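Local coordinates for protein ywnA (Bacillus subtilis subsp. subtilis, PDB 1XD7) that probably binds DNA and regulates transcription as a winged helix-turn-helix protein of the Rrf2 family, at residues S45-K49 with A50-T54; L8-A11 with I12-S16; A69-L73 with L74-R78; V33-N36 with P37-R41; E22-S25 with S26-A30. All blocks are in the same frame, centred on the assembly; numbering follows the deposited sequence.

Interaction 1 of 5, residues S45-K49 with A50-T54; sequences SLLKK and ADILT
The backbone of Ala50-Leu53 folds back over the last turn of helix 37-49, so that Leu47 O takes two amides, Ile52 N at 2.7 Å and Leu53 N at 3.3 Å. The first lies almost straight out from the carbonyl, with a C=O...N angle of 162°. The second stands well above the carbonyl plane. Ala50 N still makes a normal helical bond to Leu46 O. Asp51 then takes positive phi (45°) as the C' residue of a Schellman motif, which ends the helix. The reversal brings apolar side chains together. Leu47 CG lies beside its own backbone N (chi1 -70°), and CD2 beyond it meets Ile52 CD1 at 3.7 Å. Leu47 CB, at the root of the side chain, is 3.7 Å from Leu53 CD1, and these two leucines lie side by side, pointing the same way. Lys48 crosses Leu53 at about a right angle, with CG 3.5 Å from Leu53 CB, a tight fit. Leu47 and Leu53 both rest on Leu15 of helix 7-19. Ala50 and Ile52 touch Ala79 of helix 73-80. The chain then enters strand 53-54, which pairs antiparallel with strand 63-64 in the two-stranded wing.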
# COMPACT_ATOMS: atom_id res chain seq x y z
N SER A 45 18.16 -14.21 3.87
CA SER A 45 19.12 -14.21 2.75
C SER A 45 18.99 -12.86 2.07
O SER A 45 19.98 -12.26 1.65
CB SER A 45 18.80 -15.31 1.75
OG SER A 45 17.85 -16.21 2.29
N LEU A 46 17.76 -12.38 1.97
CA LEU A 46 17.50 -11.09 1.35
C LEU A 46 18.19 -10.00 2.16
O LEU A 46 18.97 -9.21 1.62
CB LEU A 46 16.00 -10.86 1.28
CG LEU A 46 15.29 -11.90 0.41
CD1 LEU A 46 13.79 -11.74 0.54
CD2 LEU A 46 15.75 -11.76 -1.03
N LEU A 47 17.90 -9.97 3.46
CA LEU A 47 18.50 -8.97 4.33
C LEU A 47 20.01 -8.98 4.22
O LEU A 47 20.65 -7.93 4.24
CB LEU A 47 18.06 -9.21 5.77
CG LEU A 47 16.58 -8.88 5.93
CD1 LEU A 47 16.02 -9.50 7.19
CD2 LEU A 47 16.41 -7.37 5.94
N LYS A 48 20.61 -10.16 4.10
CA LYS A 48 22.05 -10.21 3.96
C LYS A 48 22.43 -9.75 2.57
O LYS A 48 23.40 -9.01 2.40
CB LYS A 48 22.55 -11.62 4.20
CG LYS A 48 22.46 -12.04 5.66
CD LYS A 48 23.17 -13.35 5.91
CE LYS A 48 22.53 -14.48 5.13
NZ LYS A 48 23.14 -15.79 5.49
N LYS A 49 21.66 -10.18 1.58
CA LYS A 49 21.89 -9.81 0.19
C LYS A 49 21.91 -8.29 0.13
O LYS A 49 22.69 -7.70 -0.61
CB LYS A 49 20.77 -10.36 -0.68
CG LYS A 49 21.18 -10.78 -2.08
CD LYS A 49 19.96 -11.33 -2.82
CE LYS A 49 20.31 -11.89 -4.19
NZ LYS A 49 21.14 -13.12 -4.09
N ALA A 50 21.06 -7.66 0.92
CA ALA A 50 21.00 -6.21 0.98
C ALA A 50 22.03 -5.73 1.99
O ALA A 50 22.00 -4.58 2.44
CB ALA A 50 19.61 -5.77 1.40
N ASP A 51 22.96 -6.61 2.33
CA ASP A 51 24.01 -6.33 3.30
C ASP A 51 23.52 -5.64 4.56
O ASP A 51 24.21 -4.81 5.13
CB ASP A 51 25.14 -5.52 2.68
CG ASP A 51 26.37 -6.37 2.42
OD1 ASP A 51 26.22 -7.44 1.80
OD2 ASP A 51 27.48 -5.97 2.83
N ILE A 52 22.32 -5.99 4.99
CA ILE A 52 21.80 -5.43 6.22
C ILE A 52 22.29 -6.35 7.33
O ILE A 52 22.51 -5.92 8.47
CB ILE A 52 20.28 -5.42 6.24
CG1 ILE A 52 19.76 -4.37 5.26
CG2 ILE A 52 19.80 -5.16 7.66
CD1 ILE A 52 18.26 -4.21 5.26
N LEU A 53 22.46 -7.62 6.98
CA LEU A 53 22.92 -8.60 7.93
C LEU A 53 24.16 -9.25 7.42
O LEU A 53 24.26 -9.60 6.24
CB LEU A 53 21.88 -9.69 8.12
CG LEU A 53 20.66 -9.29 8.92
CD1 LEU A 53 19.69 -10.45 8.90
CD2 LEU A 53 21.05 -8.92 10.34
N THR A 54 25.11 -9.41 8.33
CA THR A 54 26.35 -10.07 8.02
C THR A 54 26.18 -11.42 8.69
O THR A 54 25.40 -11.55 9.63
CB THR A 54 27.56 -9.35 8.62
OG1 THR A 54 28.76 -9.99 8.18
CG2 THR A 54 27.51 -9.39 10.14

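Interaction 2 of 5, residues L8-A11 with I12-S16; sequences LAVA and IHILS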
# COMPACT_ATOMS: atom_id res chain seq x y z
N LEU A 8 7.59 -6.82 5.51
CA LEU A 8 8.32 -5.77 6.22
C LEU A 8 8.24 -6.06 7.71
O LEU A 8 9.24 -6.05 8.44
CB LEU A 8 7.66 -4.43 5.91
CG LEU A 8 8.44 -3.13 6.08
CD1 LEU A 8 7.48 -2.11 6.62
CD2 LEU A 8 9.61 -3.29 7.00
N ALA A 9 7.02 -6.32 8.16
CA ALA A 9 6.79 -6.64 9.55
C ALA A 9 7.64 -7.85 9.92
O ALA A 9 8.45 -7.80 10.86
CB ALA A 9 5.32 -6.93 9.77
N VAL A 10 7.48 -8.94 9.18
CA VAL A 10 8.25 -10.14 9.49
C VAL A 10 9.74 -9.82 9.46
O VAL A 10 10.52 -10.34 10.28
CB VAL A 10 7.90 -11.30 8.51
CG1 VAL A 10 8.92 -12.40 8.60
CG2 VAL A 10 6.51 -11.85 8.87
N ALA A 11 10.16 -8.97 8.53
CA ALA A 11 11.57 -8.64 8.47
C ALA A 11 11.97 -7.85 9.72
O ALA A 11 13.09 -7.99 10.20
CB ALA A 11 11.88 -7.84 7.21
N ILE A 12 11.05 -7.05 10.24
CA ILE A 12 11.33 -6.25 11.44
C ILE A 12 11.46 -7.13 12.71
O ILE A 12 12.41 -6.97 13.49
CB ILE A 12 10.23 -5.19 11.67
CG1 ILE A 12 10.10 -4.29 10.44
CG2 ILE A 12 10.59 -4.33 12.86
CD1 ILE A 12 11.33 -3.47 10.15
N HIS A 13 10.52 -8.05 12.92
CA HIS A 13 10.61 -8.94 14.08
C HIS A 13 11.94 -9.64 14.05
O HIS A 13 12.66 -9.70 15.06
CB HIS A 13 9.51 -10.00 14.03
CG HIS A 13 8.20 -9.52 14.52
ND1 HIS A 13 7.94 -9.32 15.86
CD2 HIS A 13 7.08 -9.13 13.87
CE1 HIS A 13 6.72 -8.82 16.01
NE2 HIS A 13 6.18 -8.70 14.81
N ILE A 14 12.28 -10.16 12.88
CA ILE A 14 13.52 -10.88 12.71
C ILE A 14 14.69 -10.00 13.12
O ILE A 14 15.53 -10.41 13.92
CB ILE A 14 13.68 -11.32 11.25
CG1 ILE A 14 12.61 -12.38 10.94
CG2 ILE A 14 15.05 -11.86 11.01
CD1 ILE A 14 12.56 -12.80 9.47
N LEU A 15 14.75 -8.80 12.56
CA LEU A 15 15.84 -7.90 12.88
C LEU A 15 15.87 -7.54 14.35
O LEU A 15 16.93 -7.45 14.94
CB LEU A 15 15.75 -6.65 12.03
CG LEU A 15 16.04 -6.94 10.56
CD1 LEU A 15 15.78 -5.69 9.73
CD2 LEU A 15 17.48 -7.40 10.41
N SER A 16 14.70 -7.31 14.95
CA SER A 16 14.64 -6.97 16.36
C SER A 16 15.36 -8.01 17.22
O SER A 16 16.27 -7.68 17.97
CB SER A 16 13.20 -6.87 16.83
OG SER A 16 12.57 -5.77 16.19
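His13 N reaches Ala9 O at 2.9 Å, nearly in line with the carbonyl. This is the middle of helix 7-19, the first helix of the winged helix-turn-helix domain, and regular i to i+4 bonds run through it. Ile14 N to Val10 O and Leu15 N to Ala11 O approach tilted from the carbonyl planes. Further on, Ile12 O takes both donors of Ser16, its backbone N at 2.7 Å and its hydroxyl OG at 3.0 Å. The hydroxyl comes from above the carbonyl plane, 45° out of it. Leu8 and Ile12 lie side by side on one face, with Leu8 CD2 3.6 Å from Ile12 CD1. Both side chains also pack on the second subunit, Leu8 on its Phe111 and Ile12 on its Leu107. An alanine in place of Ile12 is likely to leave Leu8 CD2 without its neighbour and to open a gap toward Leu73 and the second subunit. Another face of the helix meets helix 37-49, where Ile14 packs on Val40, Met43 and Ile44. Ile14 CG1 sits beside its own backbone N (chi1 -67°), which turns the chain back along the helix. Its CD1 ends 3.8 Å from Val10 CG1, the two side chains meeting at a slant.

Interaction 3 of 5, residues A69-L73 with L74-R78; sequences ADISL and LEVYR
Leu74 follows Leu73 in the first turn of helix 73-80, and its side chain leans on Glu119 and Leu122 of helix 98-122. Glu75 comes next and turns back to the residue ahead of the helix. Its N donates to Ser72 OG at 2.9 Å, though the position of OG is somewhat uncertain. The hydroxyl can face this amide because chi1 of Ser72 is 61°, which sets OG between its own N and carbonyl carbon. In return Glu75 OE1 accepts a weak bond from Ser72 N at 3.5 Å. The glutamate chain is extended beyond CG, which carries the carboxylate back to that amide. Together they form a capping box, with Ser72 as N-cap of the helix that follows the wing in this winged-helix domain. Val76 N is shared: it bonds Ser72 O at 3.1 Å and makes a weak, bent bond to Leu73 O. Val76 CG2 also lies 4.1 Å from Ile71 CG2, the two side chains set at a slant. Val76 further packs on Leu8, Ala11 and Leu15 of helix 7-19. Tyr77 N makes the next i to i+4 bond, nearly straight, to Leu73 O at 2.7 Å, and its side chain lies against Met118 of helix 98-122.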
# COMPACT_ATOMS: atom_id res chain seq x y z
N ALA A 69 20.17 2.20 14.76
CA ALA A 69 19.83 3.60 14.60
C ALA A 69 20.17 4.03 13.19
O ALA A 69 19.75 5.08 12.74
CB ALA A 69 20.59 4.45 15.61
N ASP A 70 20.93 3.20 12.50
CA ASP A 70 21.33 3.49 11.14
C ASP A 70 20.61 2.57 10.16
O ASP A 70 21.09 2.36 9.04
CB ASP A 70 22.83 3.29 10.99
CG ASP A 70 23.62 4.11 11.97
OD1 ASP A 70 24.81 3.77 12.19
OD2 ASP A 70 23.06 5.09 12.52
N ILE A 71 19.48 2.02 10.57
CA ILE A 71 18.74 1.12 9.69
C ILE A 71 17.34 1.62 9.54
O ILE A 71 16.51 1.46 10.43
CB ILE A 71 18.68 -0.30 10.25
CG1 ILE A 71 20.08 -0.76 10.67
CG2 ILE A 71 18.12 -1.23 9.20
CD1 ILE A 71 20.13 -2.15 11.25
N SER A 72 17.05 2.22 8.39
CA SER A 72 15.73 2.76 8.15
C SER A 72 14.76 1.67 7.74
O SER A 72 15.16 0.67 7.15
CB SER A 72 15.80 3.81 7.03
OG SER A 72 16.26 3.20 5.84
N LEU A 73 13.49 1.86 8.06
CA LEU A 73 12.51 0.86 7.67
C LEU A 73 12.46 0.81 6.14
O LEU A 73 12.38 -0.26 5.54
CB LEU A 73 11.15 1.21 8.27
CG LEU A 73 11.14 1.21 9.81
CD1 LEU A 73 9.72 0.99 10.32
CD2 LEU A 73 12.02 0.10 10.34
N LEU A 74 12.54 1.97 5.50
CA LEU A 74 12.53 2.01 4.04
C LEU A 74 13.66 1.11 3.55
O LEU A 74 13.48 0.31 2.63
CB LEU A 74 12.73 3.46 3.57
CG LEU A 74 12.82 3.83 2.08
CD1 LEU A 74 14.21 3.52 1.58
CD2 LEU A 74 11.77 3.10 1.27
N GLU A 75 14.82 1.23 4.19
CA GLU A 75 15.99 0.42 3.83
C GLU A 75 15.64 -1.06 3.92
O GLU A 75 16.07 -1.86 3.09
CB GLU A 75 17.15 0.75 4.79
CG GLU A 75 18.48 0.07 4.49
CD GLU A 75 19.65 0.73 5.23
OE1 GLU A 75 19.44 1.73 5.95
OE2 GLU A 75 20.81 0.27 5.09
N VAL A 76 14.85 -1.42 4.93
CA VAL A 76 14.43 -2.80 5.13
C VAL A 76 13.45 -3.20 4.05
O VAL A 76 13.53 -4.29 3.48
CB VAL A 76 13.71 -2.99 6.48
CG1 VAL A 76 13.29 -4.44 6.65
CG2 VAL A 76 14.60 -2.55 7.62
N TYR A 77 12.51 -2.31 3.78
CA TYR A 77 11.48 -2.51 2.78
C TYR A 77 12.03 -2.98 1.43
O TYR A 77 11.67 -4.05 0.96
CB TYR A 77 10.72 -1.21 2.58
CG TYR A 77 9.62 -1.29 1.54
CD1 TYR A 77 8.46 -2.04 1.77
CD2 TYR A 77 9.72 -0.60 0.33
CE1 TYR A 77 7.43 -2.08 0.82
CE2 TYR A 77 8.70 -0.63 -0.62
CZ TYR A 77 7.55 -1.37 -0.37
OH TYR A 77 6.53 -1.38 -1.30
N ARG A 78 12.89 -2.18 0.82
CA ARG A 78 13.46 -2.52 -0.47
C ARG A 78 14.09 -3.90 -0.48
O ARG A 78 13.88 -4.67 -1.41
CB ARG A 78 14.51 -1.49 -0.90
CG ARG A 78 14.07 -0.61 -2.07
CD ARG A 78 15.28 0.10 -2.68
NE ARG A 78 15.86 -0.58 -3.84
CZ ARG A 78 16.20 -1.87 -3.91
NH1 ARG A 78 16.02 -2.67 -2.88
NH2 ARG A 78 16.74 -2.35 -5.02

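Interaction 4 of 5, residues V33-N36 with P37-R41; sequences VNTN and PVVVR. With SO4 (sulfate ion), chain B.
Asn36 O accepts from Val40 N at 3.2 Å, the first regular bond of helix 37-49. The bond is fairly straight, 166° at the hydrogen, with the donor tilted a little from the carbonyl plane. Asn36 stands at the N-cap position of this helix. Its backbone carbonyl also lies against Val40 CG2, and its CB is 3.7 Å from Val39 CG2. Thr35 adds a methyl contact. The Thr35 and Val39 side chains cross at about a right angle, and Thr35 CG2, anti to the backbone N with OG1 at chi1 -71°, comes 4.0 Å from Val39 CB. One turn into the helix, Arg41 NH2 holds a bound sulfate, with O1 at 2.6 Å near the guanidinium plane. The sulfate, probably from the crystallisation liquor, is also bonded by Ser26 and by Gly61 N. This grouping is consistent with a place for a DNA phosphate. Before the cap, Asn34 has positive phi (58°) and forms the Schellman turn that ends helix 26-33. Residues 33-41 thus make the end of the first helix, the turn and the start of the second helix of the predicted helix-turn-helix motif. Pro37 and Val40 pack on Ala30 of helix 26-33. Val40 also reaches Ile14, and Val33 touches His13 and Leu17, all three on helix 7-19.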
# COMPACT_ATOMS: atom_id res chain seq x y z
N VAL A 33 9.30 -15.92 16.47
CA VAL A 33 8.46 -15.05 15.67
C VAL A 33 7.15 -15.72 15.33
O VAL A 33 6.22 -15.08 14.85
CB VAL A 33 9.17 -14.65 14.36
CG1 VAL A 33 8.26 -13.82 13.52
CG2 VAL A 33 10.42 -13.87 14.68
N ASN A 34 7.09 -17.02 15.58
CA ASN A 34 5.89 -17.80 15.28
C ASN A 34 5.54 -17.71 13.80
O ASN A 34 4.43 -17.33 13.42
CB ASN A 34 4.70 -17.33 16.12
CG ASN A 34 3.55 -18.34 16.10
OD1 ASN A 34 2.52 -18.13 16.74
ND2 ASN A 34 3.73 -19.44 15.36
N THR A 35 6.51 -18.07 12.97
CA THR A 35 6.36 -18.07 11.53
C THR A 35 7.17 -19.22 10.97
O THR A 35 8.04 -19.77 11.65
CB THR A 35 6.87 -16.74 10.91
OG1 THR A 35 5.97 -15.69 11.26
CG2 THR A 35 6.97 -16.84 9.40
N ASN A 36 6.87 -19.59 9.74
CA ASN A 36 7.56 -20.67 9.05
C ASN A 36 9.05 -20.34 8.93
O ASN A 36 9.43 -19.20 8.62
CB ASN A 36 6.90 -20.84 7.67
CG ASN A 36 7.56 -21.90 6.80
OD1 ASN A 36 7.01 -22.28 5.76
ND2 ASN A 36 8.74 -22.37 7.20
N PRO A 37 9.93 -21.31 9.19
CA PRO A 37 11.38 -21.10 9.11
C PRO A 37 11.98 -21.07 7.71
O PRO A 37 13.18 -20.91 7.56
CB PRO A 37 11.94 -22.24 9.95
CG PRO A 37 10.95 -23.32 9.75
CD PRO A 37 9.63 -22.59 9.87
N VAL A 38 11.17 -21.24 6.68
CA VAL A 38 11.70 -21.16 5.32
C VAL A 38 11.62 -19.67 5.00
O VAL A 38 12.56 -19.06 4.48
CB VAL A 38 10.85 -21.96 4.31
CG1 VAL A 38 11.04 -23.45 4.54
CG2 VAL A 38 9.40 -21.60 4.47
N VAL A 39 10.48 -19.10 5.36
CA VAL A 39 10.21 -17.68 5.21
C VAL A 39 11.34 -16.92 5.88
O VAL A 39 11.99 -16.07 5.26
CB VAL A 39 8.90 -17.32 5.92
CG1 VAL A 39 8.68 -15.84 5.86
CG2 VAL A 39 7.74 -18.07 5.29
N VAL A 40 11.58 -17.27 7.14
CA VAL A 40 12.62 -16.65 7.93
C VAL A 40 13.98 -16.73 7.25
O VAL A 40 14.69 -15.72 7.10
CB VAL A 40 12.68 -17.31 9.33
CG1 VAL A 40 13.80 -16.70 10.14
CG2 VAL A 40 11.35 -17.13 10.05
N ARG A 41 14.37 -17.91 6.81
CA ARG A 41 15.67 -18.03 6.17
C ARG A 41 15.68 -17.18 4.91
O ARG A 41 16.66 -16.49 4.63
CB ARG A 41 15.98 -19.48 5.83
CG ARG A 41 15.68 -20.44 6.96
CD ARG A 41 16.22 -21.83 6.66
NE ARG A 41 17.62 -21.92 7.04
CZ ARG A 41 18.04 -22.28 8.25
NH1 ARG A 41 17.16 -22.59 9.19
NH2 ARG A 41 19.33 -22.29 8.52
S SO4 B . 21.13 -20.60 10.98
O1 SO4 B . 20.74 -21.99 10.72
O2 SO4 B . 20.45 -20.12 12.19
O3 SO4 B . 22.60 -20.52 11.12
O4 SO4 B . 20.73 -19.75 9.84

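Interaction 5 of 5, residues E22-S25 with S26-A30; sequences EKTS and SEIIA. With SO4 (sulfate ion), chain B.
Ser25 OG sits between its own N and carbonyl carbon (chi1 68°), which points it at the open start of helix 26-33. There it accepts from Ile28 N at 3.2 Å, an N-cap bond that is nearly straight (168° at the hydrogen). Ser25 O accepts from Ile29 N at 3.3 Å and begins the regular helical pattern. The places of these two oxygens are less sure. Thr24 comes in over the first turn. Its side chain crosses that of Ile28 at about a right angle, with CG2 3.8 Å from Ile28 CG2 and 3.7 Å from Ile29 CG1. With Ile29 CG1 beside its own backbone N (chi1 -60°), CD1 reaches 3.6 Å from Thr24 O. Replacing Ile29 by an alanine would probably strip Thr24 of this neighbour and leave a gap toward Val40 of helix 37-49. This helix is the first of the predicted helix-turn-helix motif. Its Ser26 meets the bound sulfate. The backbone N donates to O2 at 2.5 Å. Ser26 OG lies very close to O4, probably bonded to it, though the distance is doubtful. Arg41 and Gly61 N hold the same anion. An anion at a helix N terminus is probably favoured by the helix dipole, and a DNA phosphate could be held in a similar way.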
# COMPACT_ATOMS: atom_id res chain seq x y z
N GLU A 22 22.38 -12.87 20.01
CA GLU A 22 22.53 -14.01 20.91
C GLU A 22 22.78 -15.29 20.14
O GLU A 22 22.40 -16.37 20.60
CB GLU A 22 21.29 -14.17 21.77
CG GLU A 22 21.18 -13.15 22.86
CD GLU A 22 22.48 -13.02 23.64
OE1 GLU A 22 23.00 -14.06 24.10
OE2 GLU A 22 22.98 -11.89 23.78
N LYS A 23 23.41 -15.18 18.98
CA LYS A 23 23.69 -16.36 18.18
C LYS A 23 22.40 -17.15 18.08
O LYS A 23 22.36 -18.35 18.34
CB LYS A 23 24.74 -17.23 18.86
CG LYS A 23 25.96 -16.47 19.39
CD LYS A 23 26.90 -16.03 18.28
CE LYS A 23 28.02 -15.16 18.83
NZ LYS A 23 27.49 -13.92 19.48
N THR A 24 21.33 -16.45 17.73
CA THR A 24 20.04 -17.08 17.60
C THR A 24 19.88 -17.69 16.21
O THR A 24 19.97 -16.99 15.20
CB THR A 24 18.93 -16.07 17.84
OG1 THR A 24 19.28 -15.22 18.94
CG2 THR A 24 17.64 -16.79 18.17
N SER A 25 19.65 -18.99 16.18
CA SER A 25 19.48 -19.73 14.94
C SER A 25 18.23 -19.25 14.24
O SER A 25 17.40 -18.55 14.82
CB SER A 25 19.34 -21.23 15.22
OG SER A 25 18.12 -21.49 15.89
N SER A 26 18.08 -19.64 12.99
CA SER A 26 16.92 -19.22 12.22
C SER A 26 15.69 -19.92 12.74
O SER A 26 14.61 -19.34 12.80
CB SER A 26 17.13 -19.55 10.75
OG SER A 26 18.43 -19.14 10.35
N GLU A 27 15.86 -21.19 13.11
CA GLU A 27 14.74 -21.97 13.62
C GLU A 27 14.12 -21.27 14.81
O GLU A 27 12.92 -20.96 14.82
CB GLU A 27 15.21 -23.37 14.02
CG GLU A 27 16.72 -23.63 13.83
CD GLU A 27 17.47 -23.90 15.14
OE1 GLU A 27 18.69 -24.22 15.10
OE2 GLU A 27 16.83 -23.79 16.22
N ILE A 28 14.94 -21.01 15.82
CA ILE A 28 14.48 -20.35 17.04
C ILE A 28 13.75 -19.07 16.71
O ILE A 28 12.71 -18.77 17.30
CB ILE A 28 15.66 -20.02 17.97
CG1 ILE A 28 16.44 -21.30 18.26
CG2 ILE A 28 15.16 -19.42 19.27
CD1 ILE A 28 17.71 -21.09 19.03
N ILE A 29 14.28 -18.33 15.74
CA ILE A 29 13.67 -17.08 15.33
C ILE A 29 12.28 -17.32 14.79
O ILE A 29 11.33 -16.64 15.17
CB ILE A 29 14.55 -16.39 14.30
CG1 ILE A 29 15.91 -16.11 14.95
CG2 ILE A 29 13.88 -15.11 13.82
CD1 ILE A 29 16.90 -15.40 14.08
N ALA A 30 12.15 -18.30 13.92
CA ALA A 30 10.84 -18.62 13.38
C ALA A 30 9.93 -18.99 14.55
O ALA A 30 8.78 -18.56 14.61
CB ALA A 30 10.95 -19.77 12.38
S SO4 B . 21.13 -20.60 10.98
O1 SO4 B . 20.74 -21.99 10.72
O2 SO4 B . 20.45 -20.12 12.19
O3 SO4 B . 22.60 -20.52 11.12
O4 SO4 B . 20.73 -19.75 9.84

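Overall arrangement
From the N terminus the contacts come in series, and none nests in or crosses another. Interaction 2 lies within helix 7-19 and closes no loop. Its residues touch all four others. Interaction 5 starts helix 26-33. Interaction 4 spans the turn after it and the start of helix 37-49. These two lie about 10 Å apart between centres, share the sulfate, and are joined by a probable hydrogen bond from Thr35 N to Ala30 O. Interaction 1 ends helix 37-49 and leads into the wing. Interaction 3 then starts helix 73-80 and brings the chain back to helix 7-19. It stays about 20 Å between centres from interaction 4.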